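Local coordinates for RabGAP/TBC protein (Chlamydomonas reinhardtii, PDB 4P17) that is of unknown function but carries a flagellar RabGAP-type TBC domain, a fold that in its relatives speeds GTP hydrolysis by Rab GTPases, at residues K109-D114 with V148-A153; H122-S127 with L160-L165; Q139-H144 with A171-L176; M154-G159 with Y233-S238; V239-E244 with N291-M296. All coordinates share one frame; numbering follows the deposited sequence. Where two conformers were deposited one is given.

Contact 1 of 5, residues K109-D114 with V148-A153; sequences KDIETD and VGYVRA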
# COMPACT_ATOMS: atom_id res chain seq x y z
N LYS A 109 -14.97 -8.72 16.94
CA LYS A 109 -14.79 -7.68 17.94
C LYS A 109 -13.45 -6.97 17.76
O LYS A 109 -13.39 -5.74 17.84
CB LYS A 109 -14.92 -8.29 19.33
CG LYS A 109 -16.33 -8.77 19.65
CD LYS A 109 -16.42 -9.28 21.06
CE LYS A 109 -17.82 -9.78 21.41
NZ LYS A 109 -18.73 -8.69 21.86
N ASP A 110 -12.38 -7.72 17.53
CA ASP A 110 -11.06 -7.13 17.30
C ASP A 110 -11.12 -6.22 16.08
O ASP A 110 -10.66 -5.08 16.09
CB ASP A 110 -9.98 -8.19 17.07
CG ASP A 110 -9.66 -9.01 18.28
OD1 ASP A 110 -10.04 -8.66 19.40
OD2 ASP A 110 -8.97 -10.03 18.09
N ILE A 111 -11.69 -6.73 15.00
CA ILE A 111 -11.88 -5.87 13.83
C ILE A 111 -12.60 -4.59 14.21
O ILE A 111 -12.13 -3.49 13.89
CB ILE A 111 -12.66 -6.59 12.71
CG1 ILE A 111 -11.85 -7.76 12.18
CG2 ILE A 111 -12.92 -5.64 11.57
CD1 ILE A 111 -12.65 -8.72 11.39
N GLU A 112 -13.72 -4.71 14.93
CA GLU A 112 -14.48 -3.50 15.29
C GLU A 112 -13.68 -2.53 16.13
O GLU A 112 -13.69 -1.34 15.88
CB GLU A 112 -15.74 -3.85 16.06
CG GLU A 112 -16.80 -4.61 15.25
CD GLU A 112 -17.88 -5.21 16.16
OE1 GLU A 112 -17.79 -5.01 17.39
OE2 GLU A 112 -18.78 -5.92 15.66
N THR A 113 -13.02 -3.03 17.15
CA THR A 113 -12.21 -2.18 18.02
C THR A 113 -11.04 -1.53 17.27
O THR A 113 -10.75 -0.34 17.46
CB THR A 113 -11.70 -2.99 19.24
OG1 THR A 113 -12.82 -3.45 19.98
CG2 THR A 113 -10.82 -2.14 20.15
N ASP A 114 -10.37 -2.28 16.41
CA ASP A 114 -9.28 -1.67 15.64
C ASP A 114 -9.78 -0.47 14.80
O ASP A 114 -9.00 0.38 14.41
CB ASP A 114 -8.59 -2.73 14.76
CG ASP A 114 -7.80 -3.79 15.58
OD1 ASP A 114 -7.77 -3.77 16.85
OD2 ASP A 114 -7.20 -4.68 14.95
N VAL A 148 -4.86 -17.43 8.52
CA VAL A 148 -4.38 -16.07 8.69
C VAL A 148 -5.29 -15.32 9.67
O VAL A 148 -4.85 -14.61 10.57
CB VAL A 148 -4.32 -15.34 7.32
CG1 VAL A 148 -4.13 -13.84 7.48
CG2 VAL A 148 -3.21 -15.92 6.48
N GLY A 149 -6.59 -15.51 9.47
CA GLY A 149 -7.61 -14.83 10.25
C GLY A 149 -7.65 -13.34 9.99
O GLY A 149 -7.95 -12.87 8.89
N TYR A 150 -7.41 -12.59 11.05
CA TYR A 150 -7.32 -11.13 10.97
C TYR A 150 -6.11 -10.69 11.79
O TYR A 150 -5.82 -11.32 12.82
CB TYR A 150 -8.62 -10.46 11.47
CG TYR A 150 -8.51 -8.97 11.75
CD1 TYR A 150 -8.58 -8.05 10.73
CD2 TYR A 150 -8.37 -8.49 13.05
CE1 TYR A 150 -8.48 -6.68 10.96
CE2 TYR A 150 -8.28 -7.12 13.30
CZ TYR A 150 -8.34 -6.22 12.26
OH TYR A 150 -8.24 -4.87 12.50
N VAL A 151 -5.41 -9.66 11.32
CA VAL A 151 -4.43 -8.91 12.11
C VAL A 151 -4.59 -7.42 11.82
O VAL A 151 -5.04 -7.04 10.77
CB VAL A 151 -2.96 -9.35 11.84
CG1 VAL A 151 -2.74 -10.79 12.27
CG2 VAL A 151 -2.56 -9.13 10.36
N ARG A 152 -4.18 -6.58 12.77
CA ARG A 152 -4.49 -5.16 12.77
C ARG A 152 -4.06 -4.46 11.46
O ARG A 152 -4.79 -3.66 10.89
CB ARG A 152 -3.80 -4.54 13.98
CG ARG A 152 -3.87 -3.06 14.11
CD ARG A 152 -3.26 -2.72 15.47
NE ARG A 152 -2.90 -1.32 15.63
CZ ARG A 152 -1.98 -0.87 16.49
NH1 ARG A 152 -1.33 -1.72 17.27
NH2 ARG A 152 -1.72 0.43 16.57
N ALA A 153 -2.87 -4.85 10.98
CA ALA A 153 -2.33 -4.34 9.73
C ALA A 153 -3.37 -4.33 8.61
O ALA A 153 -3.42 -3.43 7.80
CB ALA A 153 -1.10 -5.20 9.30
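The ring of Y150 meets helix 108-114 in two ways: I111 covers one face and D114 meets the hydroxyl at the edge. I111 lays its CG1 methylene over the middle of the face, 3.4 Å from the centroid of the Y150 ring and almost on the ring normal, a CH-pi contact. Y150 CG lies anti to the backbone N (chi1 165°), which carries the ring from the loop across to the helix. There the Y150 OH gives a hydrogen bond of 2.7 Å to D114 OD2, reaching this oxygen on its anti side and 20° out of the carboxylate plane. The carboxylate and the ring are turned 38° against each other. On the opposite face R152 N sits 4.1 Å above the Y150 ring plane, displaced toward the rim. R152 CB also comes to 3.5 Å from D114 OD2, whereas its extended arm leads away. The sequence pattern suggests that I111 and D114 belong to the IxxD part of the second TBC motif, Y150 opens the YxQ motif and R152 stands where many relatives have the catalytic glutamine. The phenol hydroxyl is probably also hydrogen-bonded to N155 ND2, at the start of helix 153-164. Donating to the carboxylate while facing an amide N-H, with one face covered by the I111 methylene, the ring is probably fixed in rotation and ties the two motif segments together.

Contact 2 of 5, residues H122-S127 with L160-L165; sequences HPWLSS and LMLVAL
The loop joining helix 108-114 to helix 128-144 sets H122, W124 and L125 against V163 and L162 of helix 153-164. L125 CD1 comes to 3.5 Å from V163 CG2, a close approach that applies to one of two modelled V163 conformers. In that conformer V163 CG2 lies over a face of the H122 imidazole, 4.1 Å from the ring centroid and 29° off the normal, a CH-pi contact. W124 takes part with its rim, CZ3 standing 4.2 Å from L162 CB, and its indole also makes a cation-pi pair with R167. The loop ends in a type I turn from W124 to S127, with S127 as N-cap of helix 128-144. S127 OG bonds W124 O at 2.6 Å, in the carbonyl plane on a lone pair, and is hydrogen-bonded to G130 N, which caps the helix start. S126 OG and S126 N grip H122 O from opposite faces of its plane. H122 CG is anti to the backbone N (chi1 -170°), which folds the imidazole back under the turn, where ND1 accepts L125 N at 3.0 Å in a nearly straight bond (169°). NE2 is hydrogen-bonded to Y16 O in the N-terminal segment, and the F18 ring meets the imidazole. With an alanine here, L125 N and Y16 O would probably both lose their imidazole partner and V163 CG2 the ring it rests on.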
# COMPACT_ATOMS: atom_id res chain seq x y z
N HIS A 122 -11.23 10.42 7.69
CA HIS A 122 -11.78 10.21 6.36
C HIS A 122 -13.29 10.30 6.43
O HIS A 122 -13.90 9.59 7.20
CB HIS A 122 -11.35 8.86 5.75
CG HIS A 122 -11.70 8.73 4.30
ND1 HIS A 122 -12.91 8.23 3.86
CD2 HIS A 122 -11.03 9.13 3.19
CE1 HIS A 122 -12.95 8.28 2.54
NE2 HIS A 122 -11.82 8.83 2.11
N PRO A 123 -13.92 11.15 5.60
CA PRO A 123 -15.37 11.34 5.73
C PRO A 123 -16.24 10.10 5.54
O PRO A 123 -17.30 10.03 6.17
CB PRO A 123 -15.67 12.36 4.65
CG PRO A 123 -14.43 13.16 4.56
CD PRO A 123 -13.33 12.17 4.70
N TRP A 124 -15.86 9.17 4.68
CA TRP A 124 -16.68 7.97 4.46
C TRP A 124 -16.19 6.78 5.31
O TRP A 124 -16.99 6.03 5.86
CB TRP A 124 -16.70 7.58 2.98
CG TRP A 124 -17.58 6.39 2.77
CD1 TRP A 124 -18.95 6.37 2.77
CD2 TRP A 124 -17.15 5.05 2.58
NE1 TRP A 124 -19.39 5.08 2.59
CE2 TRP A 124 -18.30 4.25 2.48
CE3 TRP A 124 -15.89 4.44 2.50
CZ2 TRP A 124 -18.23 2.88 2.30
CZ3 TRP A 124 -15.83 3.08 2.30
CH2 TRP A 124 -17.00 2.32 2.20
N LEU A 125 -14.88 6.59 5.44
CA LEU A 125 -14.40 5.46 6.22
C LEU A 125 -14.76 5.64 7.71
O LEU A 125 -14.91 4.63 8.40
CB LEU A 125 -12.91 5.24 6.07
CG LEU A 125 -12.43 4.66 4.73
CD1 LEU A 125 -10.94 4.78 4.60
CD2 LEU A 125 -12.88 3.17 4.51
N SER A 126 -14.94 6.88 8.17
CA SER A 126 -15.29 7.15 9.57
C SER A 126 -16.81 7.24 9.73
O SER A 126 -17.33 7.40 10.84
CB SER A 126 -14.59 8.44 10.07
OG SER A 126 -15.10 9.58 9.41
N SER A 127 -17.54 7.08 8.62
CA SER A 127 -19.00 7.00 8.70
C SER A 127 -19.48 5.59 9.11
O SER A 127 -18.78 4.60 8.93
CB SER A 127 -19.62 7.39 7.36
OG SER A 127 -19.53 6.37 6.39
N LEU A 160 -7.93 1.46 2.72
CA LEU A 160 -7.46 2.15 1.53
C LEU A 160 -7.89 1.42 0.29
O LEU A 160 -8.15 2.04 -0.72
CB LEU A 160 -5.94 2.35 1.57
CG LEU A 160 -5.43 3.79 1.50
CD1 LEU A 160 -6.04 4.66 2.55
CD2 LEU A 160 -3.90 3.76 1.67
N MET A 161 -7.99 0.08 0.35
CA MET A 161 -8.50 -0.64 -0.79
C MET A 161 -9.93 -0.21 -1.10
O MET A 161 -10.26 0.06 -2.26
CB MET A 161 -8.45 -2.14 -0.54
CG MET A 161 -7.09 -2.76 -0.63
SD MET A 161 -7.35 -4.53 -0.42
CE MET A 161 -5.65 -5.13 -0.54
N LEU A 162 -10.77 -0.12 -0.06
CA LEU A 162 -12.15 0.33 -0.27
C LEU A 162 -12.21 1.70 -0.96
O LEU A 162 -12.94 1.89 -1.92
CB LEU A 162 -12.91 0.35 1.06
CG LEU A 162 -13.33 -1.01 1.62
CD1 LEU A 162 -13.87 -0.84 3.04
CD2 LEU A 162 -14.35 -1.73 0.73
N VAL A 163 -11.40 2.64 -0.50
CA VAL A 163 -11.45 3.98 -1.07
C VAL A 163 -10.92 3.99 -2.51
O VAL A 163 -11.49 4.66 -3.37
CB VAL A 163 -10.67 4.98 -0.19
CG1 VAL A 163 -10.61 6.30 -0.85
CG2 VAL A 163 -11.34 5.13 1.18
N ALA A 164 -9.84 3.26 -2.77
CA ALA A 164 -9.24 3.21 -4.12
C ALA A 164 -10.12 2.48 -5.11
O ALA A 164 -9.99 2.70 -6.31
CB ALA A 164 -7.86 2.55 -4.07
N LEU A 165 -10.93 1.56 -4.60
CA LEU A 165 -11.79 0.69 -5.41
C LEU A 165 -13.25 1.19 -5.45
O LEU A 165 -14.15 0.41 -5.69
CB LEU A 165 -11.75 -0.74 -4.88
CG LEU A 165 -10.39 -1.45 -4.95
CD1 LEU A 165 -10.46 -2.77 -4.24
CD2 LEU A 165 -9.95 -1.64 -6.40

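Contact 3 of 5, residues Q139-H144 with A171-L176; sequences QAYSVH and AAFWLL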
# COMPACT_ATOMS: atom_id res chain seq x y z
N GLN A 139 -14.18 -9.36 8.21
CA GLN A 139 -14.77 -10.51 8.87
C GLN A 139 -14.91 -11.67 7.84
O GLN A 139 -14.62 -12.83 8.14
CB GLN A 139 -16.11 -10.12 9.51
CG GLN A 139 -17.30 -10.15 8.55
CD GLN A 139 -18.56 -9.51 9.13
OE1 GLN A 139 -18.49 -8.65 10.02
NE2 GLN A 139 -19.71 -9.93 8.62
N ALA A 140 -15.29 -11.32 6.61
CA ALA A 140 -15.39 -12.26 5.51
C ALA A 140 -14.04 -12.92 5.26
O ALA A 140 -13.93 -14.15 5.14
CB ALA A 140 -15.87 -11.57 4.24
N TYR A 141 -12.99 -12.11 5.19
CA TYR A 141 -11.70 -12.68 4.87
C TYR A 141 -11.22 -13.61 6.01
O TYR A 141 -10.62 -14.65 5.74
CB TYR A 141 -10.65 -11.59 4.60
CG TYR A 141 -9.46 -12.24 3.96
CD1 TYR A 141 -9.50 -12.62 2.63
CD2 TYR A 141 -8.33 -12.55 4.71
CE1 TYR A 141 -8.42 -13.28 2.06
CE2 TYR A 141 -7.25 -13.22 4.14
CZ TYR A 141 -7.32 -13.57 2.83
OH TYR A 141 -6.26 -14.24 2.27
N SER A 142 -11.56 -13.25 7.24
CA SER A 142 -11.08 -13.97 8.43
C SER A 142 -11.61 -15.39 8.55
O SER A 142 -10.96 -16.27 9.15
CB SER A 142 -11.46 -13.18 9.70
OG SER A 142 -12.82 -13.38 10.03
N VAL A 143 -12.80 -15.63 7.98
CA VAL A 143 -13.36 -16.97 7.89
C VAL A 143 -12.96 -17.67 6.58
O VAL A 143 -12.84 -18.89 6.54
CB VAL A 143 -14.90 -16.95 8.02
CG1 VAL A 143 -15.28 -16.42 9.42
CG2 VAL A 143 -15.56 -16.12 6.92
N HIS A 144 -12.72 -16.90 5.53
CA HIS A 144 -12.27 -17.46 4.26
C HIS A 144 -10.89 -18.11 4.38
O HIS A 144 -10.62 -19.16 3.81
CB HIS A 144 -12.26 -16.37 3.22
CG HIS A 144 -11.34 -16.60 2.09
ND1 HIS A 144 -11.62 -17.47 1.06
CD2 HIS A 144 -10.14 -16.03 1.80
CE1 HIS A 144 -10.62 -17.43 0.19
NE2 HIS A 144 -9.72 -16.56 0.62
N ALA A 171 -14.68 -6.44 -4.44
CA ALA A 171 -13.38 -6.22 -5.08
C ALA A 171 -12.26 -6.18 -4.04
O ALA A 171 -11.19 -6.76 -4.20
CB ALA A 171 -13.40 -4.94 -5.89
N ALA A 172 -12.51 -5.45 -2.99
CA ALA A 172 -11.53 -5.32 -1.92
C ALA A 172 -11.24 -6.67 -1.29
O ALA A 172 -10.09 -7.01 -1.03
CB ALA A 172 -12.03 -4.31 -0.91
N PHE A 173 -12.28 -7.48 -1.08
CA PHE A 173 -12.10 -8.83 -0.59
C PHE A 173 -11.20 -9.70 -1.50
O PHE A 173 -10.31 -10.38 -1.04
CB PHE A 173 -13.48 -9.50 -0.42
CG PHE A 173 -13.39 -10.95 -0.07
CD1 PHE A 173 -13.31 -11.36 1.26
CD2 PHE A 173 -13.45 -11.91 -1.08
CE1 PHE A 173 -13.26 -12.70 1.58
CE2 PHE A 173 -13.36 -13.27 -0.77
CZ PHE A 173 -13.29 -13.66 0.55
N TRP A 174 -11.41 -9.64 -2.81
CA TRP A 174 -10.63 -10.49 -3.69
C TRP A 174 -9.19 -9.94 -3.86
O TRP A 174 -8.23 -10.72 -4.02
CB TRP A 174 -11.36 -10.65 -5.03
CG TRP A 174 -12.54 -11.54 -4.87
CD1 TRP A 174 -13.86 -11.21 -5.02
CD2 TRP A 174 -12.52 -12.93 -4.52
NE1 TRP A 174 -14.66 -12.32 -4.80
CE2 TRP A 174 -13.85 -13.38 -4.48
CE3 TRP A 174 -11.49 -13.83 -4.25
CZ2 TRP A 174 -14.19 -14.70 -4.17
CZ3 TRP A 174 -11.82 -15.13 -3.90
CH2 TRP A 174 -13.16 -15.56 -3.88
N LEU A 175 -9.03 -8.63 -3.76
CA LEU A 175 -7.68 -8.04 -3.84
C LEU A 175 -6.88 -8.38 -2.57
O LEU A 175 -5.69 -8.68 -2.65
CB LEU A 175 -7.75 -6.53 -4.06
CG LEU A 175 -6.43 -5.78 -4.30
CD1 LEU A 175 -5.77 -6.13 -5.66
CD2 LEU A 175 -6.69 -4.28 -4.26
N LEU A 176 -7.54 -8.33 -1.42
CA LEU A 176 -6.92 -8.74 -0.17
C LEU A 176 -6.50 -10.23 -0.26
O LEU A 176 -5.40 -10.61 0.13
CB LEU A 176 -7.90 -8.51 0.99
CG LEU A 176 -7.37 -8.91 2.38
CD1 LEU A 176 -6.17 -8.03 2.80
CD2 LEU A 176 -8.49 -8.82 3.40
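F173 plays two parts in a small aromatic cluster: its edge points at the face of H144, while its own face takes the edge of Y141. The F173-H144 pair is edge-to-face, centroids 5.3 Å apart and planes at 66°, with F173 CZ 3.8 Å from H144 CG. The Y141 pair is an offset version, its ring centroid 5.9 Å from that of F173. F173 CG is anti to the backbone N (chi1 173°), and this brings the ring across to helix 128-144, where CE1 reaches 3.6 Å from Y141 CA and 3.9 Å from A140 CB. L176 covers a face of the Y141 ring, its CD2 3.6 Å from Y141 CG and its CG over the ring centre in a CH-pi contact. Y141 OH and H144 NE2 both bond OE2 of E181, further along helix 169-183, and H144 ND1 bonds Y94 OH of helix 94-102, so the two rings share one carboxylate as anchor. The segment axes approach to 10.3 Å at a signed crossing angle of -40°. Helix 94-102 flanks A140 and H144, Y95 meets the F173 ring, and helix 153-164 lies against the other end, M154 touching Y141 and V158 touching L176.

Contact 4 of 5, residues M154-G159 with Y233-S238; sequences MNTIVG and YLCLFS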
# COMPACT_ATOMS: atom_id res chain seq x y z
N MET A 154 -4.20 -5.36 8.58
CA MET A 154 -5.15 -5.52 7.49
C MET A 154 -6.26 -4.46 7.55
O MET A 154 -6.93 -4.20 6.57
CB MET A 154 -5.73 -6.94 7.50
CG MET A 154 -4.70 -8.05 7.18
SD MET A 154 -5.19 -9.67 7.84
CE MET A 154 -6.55 -10.07 6.74
N ASN A 155 -6.46 -3.83 8.71
CA ASN A 155 -7.54 -2.85 8.82
C ASN A 155 -7.32 -1.67 7.89
O ASN A 155 -8.14 -1.38 7.03
CB ASN A 155 -7.70 -2.38 10.27
CG ASN A 155 -9.03 -1.69 10.51
OD1 ASN A 155 -9.26 -0.57 10.05
ND2 ASN A 155 -9.88 -2.32 11.28
N THR A 156 -6.16 -1.03 7.99
CA THR A 156 -5.93 0.16 7.18
C THR A 156 -5.69 -0.22 5.70
O THR A 156 -6.04 0.53 4.80
CB THR A 156 -4.76 1.04 7.74
OG1 THR A 156 -3.56 0.28 7.83
CG2 THR A 156 -5.12 1.61 9.13
N ILE A 157 -5.13 -1.40 5.44
CA ILE A 157 -5.03 -1.89 4.06
C ILE A 157 -6.40 -1.97 3.39
O ILE A 157 -6.63 -1.47 2.31
CB ILE A 157 -4.35 -3.28 4.03
CG1 ILE A 157 -2.88 -3.14 4.47
CG2 ILE A 157 -4.37 -3.87 2.61
CD1 ILE A 157 -2.15 -4.44 4.60
N VAL A 158 -7.36 -2.61 4.04
CA VAL A 158 -8.65 -2.77 3.41
C VAL A 158 -9.37 -1.44 3.32
O VAL A 158 -10.14 -1.20 2.37
CB VAL A 158 -9.50 -3.81 4.15
CG1 VAL A 158 -10.97 -3.73 3.69
CG2 VAL A 158 -8.93 -5.15 3.93
N GLY A 159 -9.11 -0.55 4.28
CA GLY A 159 -9.68 0.77 4.26
C GLY A 159 -9.23 1.52 3.02
O GLY A 159 -10.02 2.13 2.32
N TYR A 233 6.04 -2.21 6.13
CA TYR A 233 5.88 -3.46 5.45
C TYR A 233 4.54 -4.11 5.73
O TYR A 233 3.79 -4.48 4.81
CB TYR A 233 6.98 -4.38 5.88
CG TYR A 233 8.33 -4.09 5.31
CD1 TYR A 233 8.52 -3.22 4.25
CD2 TYR A 233 9.43 -4.75 5.82
CE1 TYR A 233 9.79 -3.04 3.71
CE2 TYR A 233 10.67 -4.57 5.31
CZ TYR A 233 10.86 -3.73 4.28
OH TYR A 233 12.16 -3.62 3.78
N LEU A 234 4.22 -4.25 7.01
CA LEU A 234 2.98 -4.95 7.37
C LEU A 234 1.74 -4.22 6.85
O LEU A 234 0.76 -4.84 6.43
CB LEU A 234 2.85 -5.13 8.89
CG LEU A 234 3.85 -6.04 9.59
CD1 LEU A 234 3.63 -5.99 11.10
CD2 LEU A 234 3.73 -7.47 9.05
N CYS A 235 1.77 -2.90 6.91
CA CYS A 235 0.61 -2.11 6.50
C CYS A 235 0.71 -1.63 5.07
O CYS A 235 -0.12 -0.88 4.61
CB CYS A 235 0.43 -0.91 7.42
SG CYS A 235 0.19 -1.42 9.14
N LEU A 236 1.73 -2.09 4.36
CA LEU A 236 1.98 -1.69 2.99
C LEU A 236 1.93 -0.19 2.81
O LEU A 236 1.27 0.30 1.90
CB LEU A 236 0.95 -2.33 2.05
CG LEU A 236 0.76 -3.81 2.25
CD1 LEU A 236 -0.42 -4.25 1.39
CD2 LEU A 236 2.05 -4.51 1.88
N PHE A 237 2.62 0.51 3.71
CA PHE A 237 2.71 1.98 3.79
C PHE A 237 1.42 2.71 4.11
O PHE A 237 1.42 3.94 4.15
CB PHE A 237 3.31 2.55 2.48
CG PHE A 237 4.70 2.02 2.17
CD1 PHE A 237 5.79 2.41 2.94
CD2 PHE A 237 4.90 1.11 1.14
CE1 PHE A 237 7.05 1.91 2.67
CE2 PHE A 237 6.15 0.59 0.88
CZ PHE A 237 7.23 1.00 1.64
N SER A 238 0.32 2.00 4.40
CA SER A 238 -0.96 2.64 4.43
C SER A 238 -1.12 3.56 5.65
O SER A 238 -1.93 4.49 5.59
CB SER A 238 -2.12 1.62 4.40
OG SER A 238 -2.08 0.66 5.46
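I157 and S238 bring their CA atoms to 6.1 Å where helix 153-164 passes the turn that ends helix 226-234. T156 OG1 gives a hydrogen bond of 2.8 Å to S238 OG, which in turn donates a hydrogen bond to C235 O at 2.6 Å, in the carbonyl plane on a lone pair. Both hydroxyls stand between the backbone N and the carbonyl carbon (chi1 57° in T156 and in S238), the crowded position for a side-chain oxygen, and from there they meet. C235 O also accepts S238 N, so two bonds grip it within the turn. This turn is a Schellman motif: L236, at positive phi, is the C-prime residue, with L236 N bonded to Y233 O and F237 N to W232 O, and a type I' turn from C235 to S238 overlaps it. With an alanine in place of S238, T156 OG1 would probably be left without its acceptor and C235 O with the backbone N-H alone from this residue. I157 packs beside this with its side-chain carbons: CD1 lies 3.7 Å from L236 CD1, the isoleucine and leucine side chains crossing at about a right angle, and CD1 and CG1 also lie near the carbonyl oxygens of L234 and C235. Around the turn Y189 OH bonds L234 O and W250 NE1 bonds L236 O, while L179 of helix 169-183 touches both I157 and L236.

Contact 5 of 5, residues V239-E244 with N291-M296; sequences VSLPSE and NAAATM
With CG anti to the carbonyl carbon (chi1 -48°) and an extended second torsion (chi2 -179°), L241 puts CD2 against the end of helix 282-294, where it comes to 3.8 Å from A293 CB. The contact joins two helix ends of the all-helical TBC fold: the C-terminal end of helix 282-294 and the residues leading into helix 243-256, with P242 at its N-cap position. The backbones come close, L241 CA and A294 CA being 4.7 Å apart, which the small side chains of A293 and A294 probably help to allow. L241 CD2 also lies 3.5 Å from A293 O. P242 faces the helix end with its ring carbons: CG approaches A294 O at 3.3 Å, and CD stands 3.5 Å from M296 O. These carbonyls lie at and just past the end of the helix, where M296 N bonds A293 O; M296 O is satisfied by T245 OG1 of the incoming helix. The proline thus meets the carbonyl oxygens with C-H groups and without a hydrogen bond. Apolar cover comes from M268 of helix 259-271 and L302 of helix 299-306, both touching L241 and M296. S240 O sits beside A294, its partner there being a CA-H...O contact of 3.3 Å from A294 CA, with 132° at the hydrogen.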
# COMPACT_ATOMS: atom_id res chain seq x y z
N VAL A 239 -0.35 3.33 6.72
CA VAL A 239 -0.41 4.19 7.91
C VAL A 239 0.78 5.16 7.97
O VAL A 239 1.02 5.77 9.01
CB VAL A 239 -0.44 3.40 9.23
CG1 VAL A 239 -1.53 2.29 9.18
CG2 VAL A 239 0.88 2.76 9.52
N SER A 240 1.53 5.28 6.88
CA SER A 240 2.80 5.97 6.90
C SER A 240 2.89 7.09 5.88
O SER A 240 3.49 8.13 6.17
CB SER A 240 3.91 4.96 6.68
OG SER A 240 4.02 4.13 7.82
N LEU A 241 2.29 6.88 4.71
CA LEU A 241 2.44 7.81 3.60
C LEU A 241 1.10 8.41 3.20
O LEU A 241 0.05 7.83 3.50
CB LEU A 241 3.07 7.12 2.38
CG LEU A 241 4.33 6.27 2.52
CD1 LEU A 241 4.75 5.74 1.15
CD2 LEU A 241 5.49 7.02 3.19
N PRO A 242 1.12 9.59 2.54
CA PRO A 242 -0.11 10.13 1.98
C PRO A 242 -0.76 9.14 1.05
O PRO A 242 -0.07 8.41 0.37
CB PRO A 242 0.35 11.35 1.21
CG PRO A 242 1.57 11.79 1.95
CD PRO A 242 2.25 10.51 2.35
N SER A 243 -2.08 9.11 1.02
CA SER A 243 -2.78 8.03 0.32
C SER A 243 -2.44 7.92 -1.18
O SER A 243 -2.36 6.81 -1.71
CB SER A 243 -4.30 8.21 0.51
OG SER A 243 -4.78 9.19 -0.37
N GLU A 244 -2.23 9.03 -1.87
CA GLU A 244 -1.97 8.93 -3.31
C GLU A 244 -0.55 8.39 -3.53
O GLU A 244 -0.27 7.73 -4.54
CB GLU A 244 -2.16 10.27 -4.00
CG GLU A 244 -3.54 10.79 -3.87
CD GLU A 244 -3.75 12.07 -4.59
OE1 GLU A 244 -3.52 12.10 -5.82
OE2 GLU A 244 -4.12 13.06 -3.92
N ASN A 291 7.27 11.69 10.64
CA ASN A 291 6.72 12.96 10.20
C ASN A 291 7.06 13.23 8.76
O ASN A 291 6.22 13.71 8.00
CB ASN A 291 7.25 14.08 11.08
CG ASN A 291 6.92 13.87 12.55
OD1 ASN A 291 6.05 13.06 12.90
ND2 ASN A 291 7.62 14.59 13.41
N ALA A 292 8.28 12.87 8.38
CA ALA A 292 8.74 13.05 7.01
C ALA A 292 7.93 12.17 6.09
O ALA A 292 7.49 12.58 5.03
CB ALA A 292 10.20 12.71 6.89
N ALA A 293 7.74 10.93 6.51
CA ALA A 293 7.07 9.99 5.65
C ALA A 293 5.63 10.43 5.46
O ALA A 293 5.09 10.30 4.37
CB ALA A 293 7.15 8.60 6.21
N ALA A 294 5.02 10.98 6.50
CA ALA A 294 3.62 11.37 6.42
C ALA A 294 3.39 12.54 5.46
O ALA A 294 2.24 12.81 5.06
CB ALA A 294 3.08 11.70 7.83
N THR A 295 4.44 13.24 5.06
CA THR A 295 4.25 14.34 4.11
C THR A 295 5.00 14.08 2.80
O THR A 295 5.37 14.99 2.05
CB THR A 295 4.66 15.67 4.72
OG1 THR A 295 6.02 15.61 5.13
CG2 THR A 295 3.78 15.96 5.93
N MET A 296 5.19 12.80 2.51
CA MET A 296 5.85 12.40 1.29
C MET A 296 4.85 12.48 0.12
O MET A 296 4.30 11.48 -0.33
CB MET A 296 6.45 11.00 1.45
CG MET A 296 7.66 10.73 0.55
SD MET A 296 7.36 10.98 -1.23
CE MET A 296 9.01 11.35 -1.79

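Overall arrangement
Contacts 2, 3 and 4 are buried; contacts 1 and 5 are partly exposed. Helix 153-164 runs through the set: contacts 2 and 4 both use it, and contact 3 joins the helices before and after it, 128-144 and 169-183. Contact 1 touches contacts 3 and 4. Contacts 3 and 5 lie on opposite sides of the chain's centre, about 26 Å apart between centres. Chemistry follows place: rings meet edge-to-face in contact 3, methyls meet rings in contact 2, hydroxyls relay bonds in contact 4, a phenol meets a carboxylate in contact 1, and contact 5 rests on backbone carbonyls and C-H groups.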